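Local coordinates for tRNA (cytosine(38)-C(5))-methyltransferase (Schizosaccharomyces pombe, PDB 6FDF), which methylates cytosine 38 in the anticodon loop of tRNA(Asp), and less strongly of tRNA(Glu), using S-adenosyl-L-methionine as the methyl donor, at residues 25-29 with 30-34; 59-63 with 64-68; 318-321 with 322-326; 327-330 with 331-334. One frame throughout, in Å; residues are numbered along the deposited sequence. Where two conformers were deposited one is given.

Contact 1 (25-29 with 30-34); sequences YALNL and ANIPA. With GOL (glycerol), chain G.
Three backbone hydrogen bonds wind the chain off the end of helix 22-29, the first from A30 N to A26 O (3.0 Å). They are of unequal quality. The bond from I32 N to L27 O (3.2 Å) is nearly linear, with an N-H...O angle of 167° and the donor almost in line with the carbonyl, whereas N31 N, 3.1 Å from N28 O, stands well above the plane of that carbonyl. N31 is the first residue to leave helical geometry, and its positive phi of 56°, together with the bonds from I32 N to L27 O and from N31 N to N28 O, identifies a Schellman motif. The motif hands the helix over to strand 34-41 of the Rossmann-like sheet, beside strand 11-16. L27 supplies the apolar part. Its chi1 of -75° sets CG beside the backbone N, from where CD2 reaches to 4.0 Å from I32 CG1, the two side chains meeting at a slant; the same methyl comes to 4.4 Å from A34 CB. All three side chains also pack on strand 11-16, through V13 or L11. On the polar side a water donates to N28 OD1 (2.7 Å) and only weakly to I32 O. A glycerol, probably from the crystallisation liquor, sets its O3 2.9 Å from L29 O and 3.0 Å from N31 OD1, with its one proton not assigned between them; it is also hydrogen-bonded to K319 NZ.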
loop_
_atom_site.group_PDB
_atom_site.type_symbol
_atom_site.label_atom_id
_atom_site.label_comp_id
_atom_site.label_asym_id
_atom_site.label_seq_id
_atom_site.Cartn_x
_atom_site.Cartn_y
_atom_site.Cartn_z
ATOM N N TYR A 25 -3.090 7.208 -7.606
ATOM C CA TYR A 25 -3.694 6.263 -8.538
ATOM C C TYR A 25 -5.092 5.866 -8.083
ATOM O O TYR A 25 -5.998 5.702 -8.908
ATOM C CB TYR A 25 -2.823 5.019 -8.689
ATOM C CG TYR A 25 -1.606 5.204 -9.570
ATOM C CD1 TYR A 25 -1.739 5.490 -10.920
ATOM C CD2 TYR A 25 -0.324 5.034 -9.058
ATOM C CE1 TYR A 25 -0.626 5.636 -11.735
ATOM C CE2 TYR A 25 0.794 5.175 -9.869
ATOM C CZ TYR A 25 0.634 5.477 -11.202
ATOM O OH TYR A 25 1.743 5.628 -12.004
ATOM N N ALA A 26 -5.285 5.713 -6.768
ATOM C CA ALA A 26 -6.600 5.351 -6.249
ATOM C C ALA A 26 -7.594 6.491 -6.423
ATOM O O ALA A 26 -8.771 6.254 -6.721
ATOM C CB ALA A 26 -6.490 4.953 -4.775
ATOM N N LEU A 27 -7.133 7.737 -6.256
ATOM C CA LEU A 27 -7.988 8.887 -6.528
ATOM C C LEU A 27 -8.408 8.922 -7.991
ATOM O O LEU A 27 -9.553 9.264 -8.311
ATOM C CB LEU A 27 -7.266 10.182 -6.144
ATOM C CG LEU A 27 -7.171 10.464 -4.640
ATOM C CD1 LEU A 27 -6.053 11.460 -4.367
ATOM C CD2 LEU A 27 -8.494 10.995 -4.099
ATOM N N ASN A 28 -7.490 8.569 -8.896
ATOM C CA ASN A 28 -7.821 8.521 -10.318
ATOM C C ASN A 28 -8.916 7.496 -10.580
ATOM O O ASN A 28 -9.864 7.761 -11.326
ATOM C CB ASN A 28 -6.581 8.180 -11.147
ATOM C CG ASN A 28 -5.537 9.287 -11.143
ATOM O OD1 ASN A 28 -5.806 10.425 -10.750
ATOM N ND2 ASN A 28 -4.330 8.951 -11.589
ATOM N N LEU A 29 -8.781 6.304 -9.987
ATOM C CA LEU A 29 -9.774 5.249 -10.166
ATOM C C LEU A 29 -11.133 5.661 -9.624
ATOM O O LEU A 29 -12.172 5.313 -10.200
ATOM C CB LEU A 29 -9.309 3.979 -9.457
ATOM C CG LEU A 29 -8.608 2.867 -10.223
ATOM C CD1 LEU A 29 -8.272 1.750 -9.252
ATOM C CD2 LEU A 29 -9.471 2.351 -11.353
ATOM N N ALA A 30 -11.151 6.389 -8.511
ATOM C CA ALA A 30 -12.410 6.801 -7.907
ATOM C C ALA A 30 -13.061 7.954 -8.649
ATOM O O ALA A 30 -14.146 8.396 -8.250
ATOM C CB ALA A 30 -12.185 7.182 -6.441
ATOM N N ASN A 31 -12.431 8.439 -9.721
ATOM C CA ASN A 31 -12.942 9.561 -10.505
ATOM C C ASN A 31 -13.178 10.785 -9.630
ATOM O O ASN A 31 -14.159 11.513 -9.798
ATOM C CB ASN A 31 -14.200 9.167 -11.277
ATOM C CG ASN A 31 -13.919 8.085 -12.276
ATOM O OD1 ASN A 31 -14.580 7.046 -12.309
ATOM N ND2 ASN A 31 -12.884 8.302 -13.074
ATOM N N ILE A 32 -12.260 11.012 -8.695
ATOM C CA ILE A 32 -12.295 12.195 -7.842
ATOM C C ILE A 32 -11.670 13.342 -8.624
ATOM O O ILE A 32 -10.519 13.228 -9.073
ATOM C CB ILE A 32 -11.555 11.957 -6.514
ATOM C CG1 ILE A 32 -12.109 10.719 -5.807
ATOM C CG2 ILE A 32 -11.652 13.177 -5.617
ATOM C CD1 ILE A 32 -13.625 10.712 -5.667
ATOM N N PRO A 33 -12.381 14.448 -8.826
ATOM C CA PRO A 33 -11.736 15.635 -9.400
ATOM C C PRO A 33 -10.771 16.245 -8.400
ATOM O O PRO A 33 -11.111 17.201 -7.698
ATOM C CB PRO A 33 -12.914 16.567 -9.701
ATOM C CG PRO A 33 -13.965 16.161 -8.716
ATOM C CD PRO A 33 -13.807 14.675 -8.532
ATOM N N ALA A 34 -9.562 15.698 -8.331
ATOM C CA ALA A 34 -8.640 15.975 -7.241
ATOM C C ALA A 34 -7.390 16.639 -7.790
ATOM O O ALA A 34 -6.838 16.201 -8.804
ATOM C CB ALA A 34 -8.270 14.694 -6.488
HETATM C C1 GOL G . -12.204 1.026 -13.054
HETATM O O1 GOL G . -12.430 -0.146 -12.330
HETATM C C2 GOL G . -13.464 1.926 -12.923
HETATM O O2 GOL G . -14.322 1.496 -11.919
HETATM C C3 GOL G . -12.908 3.352 -12.682
HETATM O O3 GOL G . -13.941 4.125 -12.153
HETATM O O HOH W 1 -7.282 12.123 -9.294
#

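Contact 2 (59-63 with 64-68). With SAH (S-adenosyl-L-homocysteine), chain E.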
loop_
_atom_site.group_PDB
_atom_site.type_symbol
_atom_site.label_atom_id
_atom_site.label_comp_id
_atom_site.label_asym_id
_atom_site.label_seq_id
_atom_site.Cartn_x
_atom_site.Cartn_y
_atom_site.Cartn_z
ATOM N N LYS A 59 7.629 16.357 -3.242
ATOM C CA LYS A 59 8.698 17.147 -2.648
ATOM C C LYS A 59 9.396 16.388 -1.529
ATOM O O LYS A 59 8.758 15.660 -0.758
ATOM C CB LYS A 59 8.144 18.464 -2.085
ATOM C CG LYS A 59 7.931 19.560 -3.115
ATOM C CD LYS A 59 9.227 20.302 -3.417
ATOM C CE LYS A 59 9.200 20.929 -4.802
ATOM N NZ LYS A 59 10.382 20.529 -5.612
ATOM N N HIS A 60 10.715 16.549 -1.470
ATOM C CA HIS A 60 11.540 15.931 -0.440
ATOM C C HIS A 60 11.401 16.738 0.845
ATOM O O HIS A 60 11.874 17.877 0.924
ATOM C CB HIS A 60 12.998 15.867 -0.887
ATOM C CG HIS A 60 13.883 15.123 0.062
ATOM N ND1 HIS A 60 14.347 15.679 1.236
ATOM C CD2 HIS A 60 14.377 13.863 0.022
ATOM C CE1 HIS A 60 15.098 14.796 1.872
ATOM N NE2 HIS A 60 15.131 13.686 1.157
ATOM N N MET A 61 10.780 16.150 1.861
ATOM C CA MET A 61 10.592 16.856 3.119
ATOM C C MET A 61 10.335 15.845 4.228
ATOM O O MET A 61 9.620 14.864 4.024
ATOM C CB MET A 61 9.435 17.853 3.008
ATOM C CG MET A 61 8.991 18.472 4.310
ATOM S SD MET A 61 8.019 19.966 4.041
ATOM C CE MET A 61 7.589 19.823 2.304
ATOM N N ASP A 62 10.934 16.095 5.392
ATOM C CA ASP A 62 10.716 15.274 6.579
ATOM C C ASP A 62 9.395 15.697 7.210
ATOM O O ASP A 62 9.271 16.817 7.717
ATOM C CB ASP A 62 11.885 15.442 7.549
ATOM C CG ASP A 62 11.724 14.636 8.829
ATOM O OD1 ASP A 62 10.726 13.897 8.981
ATOM O OD2 ASP A 62 12.612 14.753 9.699
ATOM N N ILE A 63 8.408 14.796 7.197
ATOM C CA ILE A 63 7.080 15.116 7.712
ATOM C C ILE A 63 7.119 15.506 9.183
ATOM O O ILE A 63 6.251 16.251 9.653
ATOM C CB ILE A 63 6.147 13.919 7.424
ATOM C CG1 ILE A 63 5.798 13.910 5.934
ATOM C CG2 ILE A 63 4.876 13.944 8.283
ATOM C CD1 ILE A 63 5.146 12.642 5.439
ATOM N N SER A 64 8.141 15.072 9.918
ATOM C CA SER A 64 8.259 15.476 11.312
ATOM C C SER A 64 8.606 16.951 11.480
ATOM O O SER A 64 8.496 17.468 12.598
ATOM C CB SER A 64 9.320 14.635 12.010
ATOM O OG SER A 64 10.613 15.075 11.629
ATOM N N THR A 65 9.004 17.645 10.411
ATOM C CA THR A 65 9.322 19.064 10.485
ATOM C C THR A 65 8.197 19.952 9.983
ATOM O O THR A 65 8.332 21.180 10.030
ATOM C CB THR A 65 10.607 19.379 9.700
ATOM O OG1 THR A 65 10.352 19.286 8.291
ATOM C CG2 THR A 65 11.720 18.417 10.082
ATOM N N LEU A 66 7.093 19.370 9.511
ATOM C CA LEU A 66 5.976 20.175 9.044
ATOM C C LEU A 66 5.376 20.972 10.195
ATOM O O LEU A 66 5.237 20.475 11.314
ATOM C CB LEU A 66 4.908 19.272 8.417
ATOM C CG LEU A 66 5.187 18.758 7.006
ATOM C CD1 LEU A 66 4.182 17.664 6.639
ATOM C CD2 LEU A 66 5.124 19.904 6.013
ATOM N N THR A 67 5.019 22.218 9.910
ATOM C CA THR A 67 4.391 23.114 10.869
ATOM C C THR A 67 2.964 23.423 10.446
ATOM O O THR A 67 2.537 23.123 9.329
ATOM C CB THR A 67 5.165 24.426 10.975
ATOM O OG1 THR A 67 5.064 25.109 9.718
ATOM C CG2 THR A 67 6.627 24.160 11.304
ATOM N N ALA A 68 2.230 24.071 11.352
ATOM C CA ALA A 68 0.862 24.458 11.029
ATOM C C ALA A 68 0.834 25.441 9.868
ATOM O O ALA A 68 -0.081 25.396 9.037
ATOM C CB ALA A 68 0.176 25.057 12.256
HETATM N N SAH E . 1.714 4.939 0.416
HETATM C CA SAH E . 2.853 5.038 -0.471
HETATM C CB SAH E . 4.128 4.499 0.185
HETATM C CG SAH E . 4.067 4.609 1.707
HETATM S SD SAH E . 5.346 3.690 2.509
HETATM C C SAH E . 2.567 4.320 -1.751
HETATM O O SAH E . 1.425 3.836 -1.914
HETATM O OXT SAH E . 3.483 4.255 -2.598
HETATM C "C5'" SAH E . 5.802 4.964 3.632
HETATM C "C4'" SAH E . 6.535 6.070 2.870
HETATM O "O4'" SAH E . 6.725 7.145 3.771
HETATM C "C3'" SAH E . 7.906 5.645 2.345
HETATM O "O3'" SAH E . 8.016 5.967 0.959
HETATM C "C2'" SAH E . 8.896 6.517 3.122
HETATM O "O2'" SAH E . 9.966 6.985 2.294
HETATM C "C1'" SAH E . 8.024 7.678 3.583
HETATM N N9 SAH E . 8.418 8.262 4.882
HETATM C C8 SAH E . 8.717 7.606 6.022
HETATM N N7 SAH E . 9.028 8.481 7.009
HETATM C C5 SAH E . 8.931 9.729 6.509
HETATM C C6 SAH E . 9.122 11.104 7.013
HETATM N N6 SAH E . 9.493 11.326 8.294
HETATM N N1 SAH E . 8.913 12.118 6.142
HETATM C C2 SAH E . 8.543 11.907 4.866
HETATM N N3 SAH E . 8.351 10.683 4.341
HETATM C C4 SAH E . 8.536 9.574 5.103
#
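D62 holds its CG anti to the backbone N (chi1 179°), which brings its carboxylate to the N and OG of S64, whose OG takes the crowded position between its own N and carbonyl carbon (chi1 76°). The two groups meet twice: S64 OG donates to D62 OD2 at 2.8 Å, and S64 N donates to D62 OD1 at 3.0 Å. Both donors stand above the carboxylate plane. The second bond, joining D62 OD1 to the backbone N two residues on, closes an Asx turn, and it opens the short 3-10 segment that ends at T65. Here the chain leaves strand 58-60, an outermost strand of the class I methyltransferase sheet, and reaches the adenine of S-adenosylhomocysteine. D62 OD1 accepts SAH N6 at 2.9 Å, while I63 N points at SAH N1 over 2.9 Å in an essentially straight bond (179°), so the exocyclic amine and the ring nitrogen are read together. Replacing D62 by an alanine would probably leave SAH N6 and the S64 hydroxyl without their carboxylate acceptors and the turn less firmly set. The backbone of D62 is used as well: its O accepts T65 OG1 at 2.8 Å, in the carbonyl plane, and also T65 N, which comes from above that plane. L66 N then bonds to I63 O. Apolar contacts border the turn, with M61 SD 3.5 Å from L66 CD2, side chains crossing at about a right angle, and I63 CG2 lying 4.1 Å from L66 CD1. I63 and L66 point the same way and both rest on I40 of strand 34-41.

Contact 3 (318-321 with 322-326); sequences VKVV and SYLIS
One face of the Y323 ring lies against the backbone of the preceding turn, with K319 O 3.5 Å above its plane and displaced toward the rim. The ring also meets that of F160, planes inclined at about 30°. CG of Y323 is anti to the carbonyl carbon (chi1 -59°), which lays the ring back along the helix toward K319; Y323 OH then comes to 3.8 Å from K319 CD, a contact tied to one of two lysine conformers and therefore doubtful. A serine here would probably uncover the K319 carbonyl and lose the ring contact with F160. K319 O accepts two bonds, from Y323 N at 3.2 Å and from S322 OG at 2.6 Å; S322 holds its hydroxyl between the backbone N and the carbonyl carbon (chi1 75°), which folds it back onto that oxygen. Two apolar pairs lie on the side of helix 318-328 facing the sheet. V321 CG1 packs at 3.8 Å against I325 CD1, and V320 CG1 at 4.2 Å runs beside L324 CD1, the first pair resting on L123 of strand 121-127 and the second on Y170 of strand 168-175. Further along, S326 OG and S326 N reach S322 O from opposite faces of its plane, the hydroxyl at 3.0 Å. Both serine hydroxyls thus spend their protons on helix carbonyls, which leaves S322 OG to accept from a water that links it to K319 NZ.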
loop_
_atom_site.group_PDB
_atom_site.type_symbol
_atom_site.label_atom_id
_atom_site.label_comp_id
_atom_site.label_asym_id
_atom_site.label_seq_id
_atom_site.Cartn_x
_atom_site.Cartn_y
_atom_site.Cartn_z
ATOM N N VAL A 318 -4.095 -0.320 -4.609
ATOM C CA VAL A 318 -4.756 0.819 -5.242
ATOM C C VAL A 318 -6.252 0.571 -5.396
ATOM O O VAL A 318 -7.068 1.494 -5.254
ATOM C CB VAL A 318 -4.087 1.102 -6.601
ATOM C CG1 VAL A 318 -4.866 2.152 -7.386
ATOM C CG2 VAL A 318 -2.640 1.543 -6.396
ATOM N N LYS A 319 -6.635 -0.672 -5.705
ATOM C CA LYS A 319 -8.048 -1.010 -5.871
ATOM C C LYS A 319 -8.818 -0.834 -4.567
ATOM O O LYS A 319 -9.845 -0.146 -4.532
ATOM C CB LYS A 319 -8.186 -2.446 -6.384
ATOM C CG LYS A 319 -8.407 -2.561 -7.879
ATOM C CD LYS A 319 -9.752 -1.974 -8.283
ATOM C CE LYS A 319 -9.891 -1.909 -9.792
ATOM N NZ LYS A 319 -11.044 -1.066 -10.193
ATOM N N VAL A 320 -8.347 -1.468 -3.489
ATOM C CA VAL A 320 -9.026 -1.354 -2.194
ATOM C C VAL A 320 -9.161 0.106 -1.775
ATOM O O VAL A 320 -10.236 0.552 -1.353
ATOM C CB VAL A 320 -8.293 -2.183 -1.123
ATOM C CG1 VAL A 320 -8.975 -2.017 0.233
ATOM C CG2 VAL A 320 -8.274 -3.670 -1.515
ATOM N N VAL A 321 -8.083 0.882 -1.903
ATOM C CA VAL A 321 -8.156 2.276 -1.475
ATOM C C VAL A 321 -9.081 3.092 -2.373
ATOM O O VAL A 321 -9.727 4.040 -1.902
ATOM C CB VAL A 321 -6.733 2.861 -1.403
ATOM C CG1 VAL A 321 -6.769 4.347 -1.097
ATOM C CG2 VAL A 321 -5.955 2.127 -0.326
ATOM N N SER A 322 -9.176 2.754 -3.667
ATOM C CA SER A 322 -10.119 3.466 -4.531
ATOM C C SER A 322 -11.549 3.327 -4.013
ATOM O O SER A 322 -12.331 4.285 -4.049
ATOM C CB SER A 322 -10.028 2.962 -5.975
ATOM O OG SER A 322 -10.644 1.690 -6.151
ATOM N N TYR A 323 -11.901 2.141 -3.511
ATOM C CA TYR A 323 -13.224 1.949 -2.925
ATOM C C TYR A 323 -13.394 2.766 -1.647
ATOM O O TYR A 323 -14.450 3.372 -1.430
ATOM C CB TYR A 323 -13.463 0.470 -2.624
ATOM C CG TYR A 323 -13.377 -0.478 -3.791
ATOM C CD1 TYR A 323 -13.809 -0.108 -5.057
ATOM C CD2 TYR A 323 -12.868 -1.757 -3.618
ATOM C CE1 TYR A 323 -13.740 -1.001 -6.122
ATOM C CE2 TYR A 323 -12.787 -2.646 -4.668
ATOM C CZ TYR A 323 -13.220 -2.265 -5.918
ATOM O OH TYR A 323 -13.137 -3.164 -6.959
ATOM N N LEU A 324 -12.383 2.761 -0.771
ATOM C CA LEU A 324 -12.488 3.514 0.477
ATOM C C LEU A 324 -12.549 5.013 0.218
ATOM O O LEU A 324 -13.263 5.739 0.919
ATOM C CB LEU A 324 -11.309 3.183 1.392
ATOM C CG LEU A 324 -11.314 1.756 1.942
ATOM C CD1 LEU A 324 -9.935 1.383 2.416
ATOM C CD2 LEU A 324 -12.343 1.589 3.060
ATOM N N ILE A 325 -11.801 5.496 -0.777
ATOM C CA ILE A 325 -11.870 6.913 -1.127
ATOM C C ILE A 325 -13.278 7.277 -1.578
ATOM O O ILE A 325 -13.822 8.316 -1.185
ATOM C CB ILE A 325 -10.818 7.251 -2.199
ATOM C CG1 ILE A 325 -9.430 7.335 -1.565
ATOM C CG2 ILE A 325 -11.157 8.566 -2.904
ATOM C CD1 ILE A 325 -8.308 7.451 -2.579
ATOM N N SER A 326 -13.881 6.437 -2.425
ATOM C CA SER A 326 -15.251 6.668 -2.875
ATOM C C SER A 326 -16.210 6.768 -1.696
ATOM O O SER A 326 -17.062 7.666 -1.643
ATOM C CB SER A 326 -15.682 5.541 -3.812
ATOM O OG SER A 326 -14.891 5.535 -4.983
HETATM O O HOH W 2 -11.915 1.084 -8.660
#

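Contact 4 (327-330 with 331-334)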
loop_
_atom_site.group_PDB
_atom_site.type_symbol
_atom_site.label_atom_id
_atom_site.label_comp_id
_atom_site.label_asym_id
_atom_site.label_seq_id
_atom_site.Cartn_x
_atom_site.Cartn_y
_atom_site.Cartn_z
ATOM N N LEU A 327 -16.092 5.841 -0.745
ATOM C CA LEU A 327 -16.911 5.892 0.462
ATOM C C LEU A 327 -16.647 7.164 1.256
ATOM O O LEU A 327 -17.579 7.871 1.653
ATOM C CB LEU A 327 -16.640 4.663 1.326
ATOM C CG LEU A 327 -17.394 4.617 2.653
ATOM C CD1 LEU A 327 -18.896 4.564 2.397
ATOM C CD2 LEU A 327 -16.942 3.429 3.480
ATOM N N LEU A 328 -15.372 7.468 1.498
ATOM C CA LEU A 328 -15.016 8.599 2.349
ATOM C C LEU A 328 -15.616 9.905 1.840
ATOM O O LEU A 328 -16.148 10.701 2.625
ATOM C CB LEU A 328 -13.494 8.708 2.435
ATOM C CG LEU A 328 -12.893 9.836 3.271
ATOM C CD1 LEU A 328 -13.354 9.744 4.716
ATOM C CD2 LEU A 328 -11.357 9.809 3.184
ATOM N N LEU A 329 -15.533 10.146 0.534
ATOM C CA LEU A 329 -15.871 11.444 -0.033
ATOM C C LEU A 329 -17.322 11.553 -0.498
ATOM O O LEU A 329 -17.655 12.521 -1.188
ATOM C CB LEU A 329 -14.934 11.757 -1.204
ATOM C CG LEU A 329 -13.444 11.748 -0.864
ATOM C CD1 LEU A 329 -12.632 11.932 -2.129
ATOM C CD2 LEU A 329 -13.131 12.831 0.159
ATOM N N GLU A 330 -18.184 10.595 -0.153
ATOM C CA GLU A 330 -19.587 10.677 -0.565
ATOM C C GLU A 330 -20.273 11.993 -0.201
ATOM O O GLU A 330 -21.031 12.504 -1.045
ATOM C CB GLU A 330 -20.387 9.491 -0.001
ATOM C CG GLU A 330 -20.019 8.170 -0.658
ATOM C CD GLU A 330 -20.952 7.033 -0.294
ATOM O OE1 GLU A 330 -21.689 7.143 0.705
ATOM O OE2 GLU A 330 -20.946 6.020 -1.022
ATOM N N PRO A 331 -20.090 12.580 0.992
ATOM C CA PRO A 331 -20.804 13.832 1.300
ATOM C C PRO A 331 -20.442 14.991 0.385
ATOM O O PRO A 331 -21.110 16.033 0.453
ATOM C CB PRO A 331 -20.394 14.130 2.750
ATOM C CG PRO A 331 -20.014 12.807 3.309
ATOM C CD PRO A 331 -19.339 12.101 2.169
ATOM N N LEU A 332 -19.418 14.852 -0.459
ATOM C CA LEU A 332 -19.057 15.919 -1.382
ATOM C C LEU A 332 -19.933 15.927 -2.626
ATOM O O LEU A 332 -19.905 16.910 -3.375
ATOM C CB LEU A 332 -17.586 15.796 -1.785
ATOM C CG LEU A 332 -16.587 16.115 -0.672
ATOM C CD1 LEU A 332 -15.162 15.845 -1.127
ATOM C CD2 LEU A 332 -16.747 17.564 -0.236
ATOM N N ASN A 333 -20.703 14.864 -2.850
ATOM C CA ASN A 333 -21.711 14.790 -3.908
ATOM C C ASN A 333 -21.109 15.104 -5.278
ATOM O O ASN A 333 -21.510 16.040 -5.970
ATOM C CB ASN A 333 -22.889 15.718 -3.598
ATOM C CG ASN A 333 -24.062 14.982 -2.978
ATOM O OD1 ASN A 333 -23.887 13.973 -2.294
ATOM N ND2 ASN A 333 -25.266 15.485 -3.216
ATOM N N PHE A 334 -20.133 14.288 -5.663
ATOM C CA PHE A 334 -19.509 14.415 -6.973
ATOM C C PHE A 334 -20.306 13.647 -8.022
ATOM O O PHE A 334 -19.736 13.040 -8.929
ATOM C CB PHE A 334 -18.064 13.913 -6.936
ATOM C CG PHE A 334 -17.133 14.799 -6.157
ATOM C CD1 PHE A 334 -17.384 16.156 -6.037
ATOM C CD2 PHE A 334 -16.006 14.274 -5.545
ATOM C CE1 PHE A 334 -16.529 16.975 -5.320
ATOM C CE2 PHE A 334 -15.147 15.088 -4.828
ATOM C CZ PHE A 334 -15.409 16.439 -4.715
HETATM O O HOH W 3 -18.689 12.271 -3.757
#
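The C-terminal end of helix 318-328 runs out here into a 3-10 turn, in which L329 and L332 meet through both backbone and side chains. L329 O accepts L332 N at 3.0 Å (N-H...O angle 158°), and E330 O accepts N333 N, also at 3.0 Å (160°). In each bond the donor stands above the carbonyl plane, and both span three residues, the spacing of a 3-10 turn and not of an alpha helix. The loosening begins just upstream, where the bond from E330 N to L327 O is weak. P331 contributes to the change: its N has no hydrogen to give, and its ring brings CD to 3.5 Å from L328 O in place of a donor. The guanidinium group of R174 bonds to both L328 O and L327 O, the latter in addition to the weak bond from E330 N, and ties this helix end to strand 168-175 of the central methyltransferase sheet. L329 and L332 close the apolar side. L329 CD2 meets L332 CD1 at 3.9 Å, at a slant, both leucines packing on Y121 of strand 121-127 and L11 of strand 11-16. N333 then turns the chain with positive phi (55°), bringing F334 back so that one face of its ring takes L332 CB, 3.7 Å above the plane and toward the rim. A water fastens this last turn, accepting from F334 N at 3.1 Å and acting as a second donor to L329 O at 2.8 Å.

Overall arrangement
Contacts 1, 3 and 4 form one continuous region, while contact 2 stands apart, its centre 25 to 28 Å from theirs. The end of helix 22-29 in contact 1 packs on helix 318-328 of contact 3, centres 9 Å apart, with A30 CB 3.5 Å from S326 OG and A26 CB 3.5 Å from V318 O. Contact 4 continues the same helix and returns to contact 1, where F334 CD2 lies 3.7 Å from P33 CD. S-adenosylhomocysteine (SAH) lies between the two regions, with contact 2 holding its adenine. The side chain of V318 stays about 6 Å from SAH. That of A26 is about 8 Å from SAH. The I63 side chain is about 10 Å from that of C85, the predicted active-site residue.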